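Local structure of acyl-CoA synthetase (AMP-forming)/AMP-acid ligase II-like protein (Dyadobacter fermentans, 4GS5) at residues 129-134 with 158-163; 152-157 with 188-193. The protein is probably an acyl-CoA synthetase of the ATP-dependent AMP-binding family, activating carboxylic acids, perhaps medium-chain fatty acids, as adenylates before transfer to coenzyme A. One frame throughout, in Å; residues are numbered along the deposited sequence.

How the contacts relate
Contact 1 lies at the surface and contact 2 is largely buried, yet both build on the same run of chain: strand 126-129 leads into helix 131-139, strand 153-155 follows, and the loop after it enters helix 162-169. The two are joined directly, since Met-129 pairs with Leu-154 and Gly-156 through backbone bonds and Val-160 packs on Leu-155. Contact 1 is a thin apolar touch between two helix starts, surrounded by capping bonds and a bound 1,2-ethanediol. Contact 2 is wholly aliphatic, made by leucines that reach past an intervening strand. Gln-177 of that strand serves both, bonding Gly-156, Ala-158 and Val-160.

Contact 1 (129-134 with 158-163); sequences MVPMQL and APVNHA. With EDO (1,2-ethanediol), chain B.
Val-160 meets Pro-131 through its CG2 methyl, which a chi1 of 164° places opposite its own carbonyl carbon; the methyl comes obliquely at the CB-CG edge of the proline ring, 4.1 Å from Pro-131 CB and equally near CG. At the same edge, Pro-131 CG lies 3.7 Å from Ala-158 O. Pro-131 opens helix 131-139, and Val-130 before it is the N-cap. Gln-133 folds back so that OE1 takes the Val-130 N-H (3.0 Å, nearly straight at 166°) on an in-plane lone pair, the side-chain-to-cap half of a capping box; its NE2 is tied to Thr-112 and Cys-84. A molecule of 1,2-ethanediol, probably from the crystallisation liquor, lies against this first turn: its O2 accepts from Met-132 N at 3.1 Å, and its C2 sits 3.3 Å from Pro-131 CD. The selenomethionine chain of Met-132 bends at chi3 (-86°), bringing CE to 3.6 Å from the diol O1. Across the contact, Asn-161 caps helix 162-169 through a bond from Leu-164 N. The two helix starts are thus each organised by their own capping bonds, while between the two segments themselves the attraction is mainly dispersion between Pro-131 and Val-160, extended by Pro-131 on Leu-164.

Contact 2 (152-157 with 188-193); sequences KVLLGG and VALKAL
Leu-154 faces Leu-190, and Leu-155 faces Leu-193, with no ring, amide or other flat side chain taking part across the two segments; the surfaces that meet are branched leucine ends, and the aromatic side chains of Tyr-176 and Phe-126 touch Leu-154 from the adjoining strands. In the first pair the side chains cross at about a right angle and touch methyl to methyl, Leu-154 CD1 lying 3.5 Å from Leu-190 CD2, a tight approach inside the normal sum of van der Waals radii. The second pair also crosses nearly perpendicularly, but more comfortably, with 3.9 Å between Leu-155 CD1 and Leu-193 CD1. Rotation about CA-CB sets which way each leucine reaches: CG of Leu-154 lies trans to the backbone N (chi1 177°), whereas Leu-155 turns its CG opposite the carbonyl carbon (chi1 -64°), as Leu-190 and Leu-193 do.

The backbones stay far apart, the closest CA atoms being those of Leu-154 and Leu-190 at 8.8 Å, because strand 175-180 runs between them, parallel to 153-155 and antiparallel to 187-192. The leucines therefore bridge over this middle strand on its two faces. On one, Leu-154 also touches Ser-178 while Leu-190 extends to Leu-73 and Leu-205. On the other, Leu-193 lies on Gln-177, and both Leu-155 and Leu-193 pack against Ile-168 of helix 162-169. Strand 126-129 flanks 153-155 on its remaining edge, with backbone bonds pairing Lys-152 and Leu-154 with Val-127.

Contact 1 (129-134 with 158-163)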
# COMPACT_ATOMS: atom_id res chain seq x y z
N MSE A 129 -6.71 -4.00 -11.41
CA MSE A 129 -6.25 -2.78 -12.05
C MSE A 129 -5.71 -1.81 -11.03
O MSE A 129 -5.77 -2.08 -9.83
CB MSE A 129 -7.38 -2.16 -12.89
CG MSE A 129 -8.56 -1.64 -12.10
SE MSE A 129 -9.99 -0.94 -13.30
CE MSE A 129 -10.27 -2.51 -14.39
N VAL A 130 -5.13 -0.71 -11.50
CA VAL A 130 -4.67 0.33 -10.58
C VAL A 130 -5.80 1.34 -10.44
O VAL A 130 -6.68 1.41 -11.30
CB VAL A 130 -3.35 1.02 -11.01
CG1 VAL A 130 -2.20 0.00 -11.03
CG2 VAL A 130 -3.50 1.72 -12.36
N PRO A 131 -5.79 2.10 -9.34
CA PRO A 131 -6.89 3.02 -9.03
C PRO A 131 -7.15 4.03 -10.14
O PRO A 131 -8.31 4.32 -10.43
CB PRO A 131 -6.38 3.76 -7.78
CG PRO A 131 -5.52 2.73 -7.09
CD PRO A 131 -4.83 1.99 -8.23
N MSE A 132 -6.09 4.54 -10.77
CA MSE A 132 -6.27 5.48 -11.86
C MSE A 132 -7.04 4.87 -13.03
O MSE A 132 -7.76 5.57 -13.75
CB MSE A 132 -4.92 5.98 -12.35
CG MSE A 132 -5.02 7.31 -13.01
SE MSE A 132 -3.29 8.12 -13.23
CE MSE A 132 -3.08 8.99 -11.49
N GLN A 133 -6.88 3.57 -13.24
CA GLN A 133 -7.64 2.92 -14.31
C GLN A 133 -9.13 2.91 -14.01
O GLN A 133 -9.95 3.09 -14.92
CB GLN A 133 -7.13 1.51 -14.59
CG GLN A 133 -5.82 1.50 -15.39
CD GLN A 133 -5.25 0.11 -15.51
OE1 GLN A 133 -5.15 -0.62 -14.53
NE2 GLN A 133 -4.87 -0.28 -16.72
N LEU A 134 -9.50 2.69 -12.75
CA LEU A 134 -10.92 2.68 -12.42
C LEU A 134 -11.47 4.10 -12.49
O LEU A 134 -12.60 4.32 -12.92
CB LEU A 134 -11.15 2.10 -11.02
CG LEU A 134 -12.60 2.07 -10.54
CD1 LEU A 134 -13.45 1.28 -11.53
CD2 LEU A 134 -12.66 1.47 -9.14
N ALA A 158 -1.31 2.64 -4.73
CA ALA A 158 -1.45 3.35 -3.45
C ALA A 158 -2.91 3.34 -2.99
O ALA A 158 -3.81 3.24 -3.83
CB ALA A 158 -0.90 4.80 -3.54
N PRO A 159 -3.16 3.41 -1.66
CA PRO A 159 -4.54 3.49 -1.19
C PRO A 159 -5.28 4.61 -1.92
O PRO A 159 -4.73 5.69 -2.16
CB PRO A 159 -4.39 3.81 0.30
CG PRO A 159 -3.08 3.19 0.68
CD PRO A 159 -2.19 3.38 -0.54
N VAL A 160 -6.50 4.30 -2.31
CA VAL A 160 -7.36 5.16 -3.11
C VAL A 160 -7.57 6.54 -2.47
O VAL A 160 -7.72 6.65 -1.25
CB VAL A 160 -8.69 4.44 -3.31
CG1 VAL A 160 -9.79 5.37 -3.78
CG2 VAL A 160 -8.49 3.26 -4.27
N ASN A 161 -7.57 7.60 -3.28
CA ASN A 161 -7.84 8.93 -2.72
C ASN A 161 -9.32 9.14 -2.39
O ASN A 161 -10.18 8.35 -2.78
CB ASN A 161 -7.27 10.06 -3.59
CG ASN A 161 -7.92 10.13 -4.98
OD1 ASN A 161 -9.13 10.03 -5.13
ND2 ASN A 161 -7.08 10.30 -6.01
N HIS A 162 -9.60 10.22 -1.66
CA HIS A 162 -10.94 10.45 -1.11
C HIS A 162 -12.04 10.50 -2.17
O HIS A 162 -13.08 9.85 -2.02
CB HIS A 162 -10.96 11.72 -0.26
CG HIS A 162 -12.20 11.86 0.57
ND1 HIS A 162 -13.07 12.93 0.44
CD2 HIS A 162 -12.72 11.07 1.54
CE1 HIS A 162 -14.06 12.79 1.30
NE2 HIS A 162 -13.88 11.68 1.98
N ALA A 163 -11.82 11.26 -3.24
CA ALA A 163 -12.81 11.33 -4.33
C ALA A 163 -13.09 9.98 -5.01
O ALA A 163 -14.24 9.67 -5.33
CB ALA A 163 -12.40 12.40 -5.37
C1 EDO B . -2.74 6.18 -8.16
O1 EDO B . -3.84 7.03 -8.51
C2 EDO B . -3.03 4.72 -8.51
O2 EDO B . -3.14 4.52 -9.93

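Contact 2 (152-157 with 188-193)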
# COMPACT_ATOMS: atom_id res chain seq x y z
N LYS A 152 -16.14 -7.70 -10.65
CA LYS A 152 -15.59 -7.45 -9.33
C LYS A 152 -14.14 -6.98 -9.49
O LYS A 152 -13.41 -7.54 -10.31
CB LYS A 152 -15.77 -8.67 -8.41
CG LYS A 152 -14.55 -9.36 -7.89
CD LYS A 152 -14.86 -10.30 -6.69
CE LYS A 152 -16.21 -10.96 -6.76
NZ LYS A 152 -16.29 -12.09 -5.76
N VAL A 153 -13.77 -5.93 -8.78
CA VAL A 153 -12.50 -5.24 -9.05
C VAL A 153 -11.52 -5.37 -7.89
O VAL A 153 -11.86 -5.08 -6.72
CB VAL A 153 -12.75 -3.75 -9.31
CG1 VAL A 153 -11.42 -3.02 -9.52
CG2 VAL A 153 -13.67 -3.55 -10.50
N LEU A 154 -10.31 -5.81 -8.20
CA LEU A 154 -9.22 -5.75 -7.24
C LEU A 154 -8.26 -4.63 -7.63
O LEU A 154 -7.69 -4.63 -8.73
CB LEU A 154 -8.48 -7.09 -7.18
CG LEU A 154 -7.28 -7.09 -6.24
CD1 LEU A 154 -7.72 -6.90 -4.82
CD2 LEU A 154 -6.49 -8.36 -6.39
N LEU A 155 -8.10 -3.65 -6.73
CA LEU A 155 -7.19 -2.54 -6.97
C LEU A 155 -5.83 -2.78 -6.34
O LEU A 155 -5.75 -3.25 -5.22
CB LEU A 155 -7.80 -1.24 -6.43
CG LEU A 155 -9.10 -0.76 -7.09
CD1 LEU A 155 -9.64 0.50 -6.42
CD2 LEU A 155 -8.88 -0.52 -8.59
N GLY A 156 -4.76 -2.46 -7.08
CA GLY A 156 -3.41 -2.43 -6.54
C GLY A 156 -2.97 -0.99 -6.25
O GLY A 156 -3.81 -0.16 -5.92
N GLY A 157 -1.67 -0.70 -6.35
CA GLY A 157 -1.16 0.67 -6.18
C GLY A 157 -1.46 1.32 -4.82
O GLY A 157 -1.82 0.62 -3.87
N VAL A 188 -1.02 -10.04 0.40
CA VAL A 188 -1.15 -10.91 1.56
C VAL A 188 -2.40 -10.56 2.36
O VAL A 188 -2.75 -11.25 3.33
CB VAL A 188 0.07 -10.84 2.49
CG1 VAL A 188 1.33 -11.24 1.74
CG2 VAL A 188 0.22 -9.43 3.11
N ALA A 189 -3.08 -9.48 1.96
CA ALA A 189 -4.29 -9.04 2.64
C ALA A 189 -5.17 -8.18 1.73
O ALA A 189 -4.67 -7.63 0.76
CB ALA A 189 -3.95 -8.29 3.94
N LEU A 190 -6.46 -8.08 2.06
CA LEU A 190 -7.41 -7.34 1.22
C LEU A 190 -8.33 -6.43 2.04
O LEU A 190 -8.88 -6.85 3.06
CB LEU A 190 -8.29 -8.30 0.41
CG LEU A 190 -7.68 -9.25 -0.60
CD1 LEU A 190 -8.76 -10.23 -1.10
CD2 LEU A 190 -7.09 -8.46 -1.77
N LYS A 191 -8.49 -5.19 1.57
CA LYS A 191 -9.43 -4.24 2.17
C LYS A 191 -10.73 -4.18 1.35
O LYS A 191 -10.69 -4.11 0.13
CB LYS A 191 -8.81 -2.84 2.16
CG LYS A 191 -9.74 -1.73 2.70
CD LYS A 191 -9.09 -0.36 2.61
CE LYS A 191 -8.01 -0.17 3.65
NZ LYS A 191 -7.34 1.17 3.52
N ALA A 192 -11.88 -4.20 2.01
CA ALA A 192 -13.13 -4.02 1.28
C ALA A 192 -13.43 -2.54 1.14
O ALA A 192 -13.50 -1.83 2.15
CB ALA A 192 -14.31 -4.75 2.01
N LEU A 193 -13.61 -2.05 -0.08
CA LEU A 193 -13.81 -0.60 -0.26
C LEU A 193 -15.28 -0.18 -0.40
O LEU A 193 -15.59 1.00 -0.46
CB LEU A 193 -13.01 -0.07 -1.47
CG LEU A 193 -11.49 -0.21 -1.41
CD1 LEU A 193 -10.87 0.22 -2.77
CD2 LEU A 193 -10.89 0.61 -0.26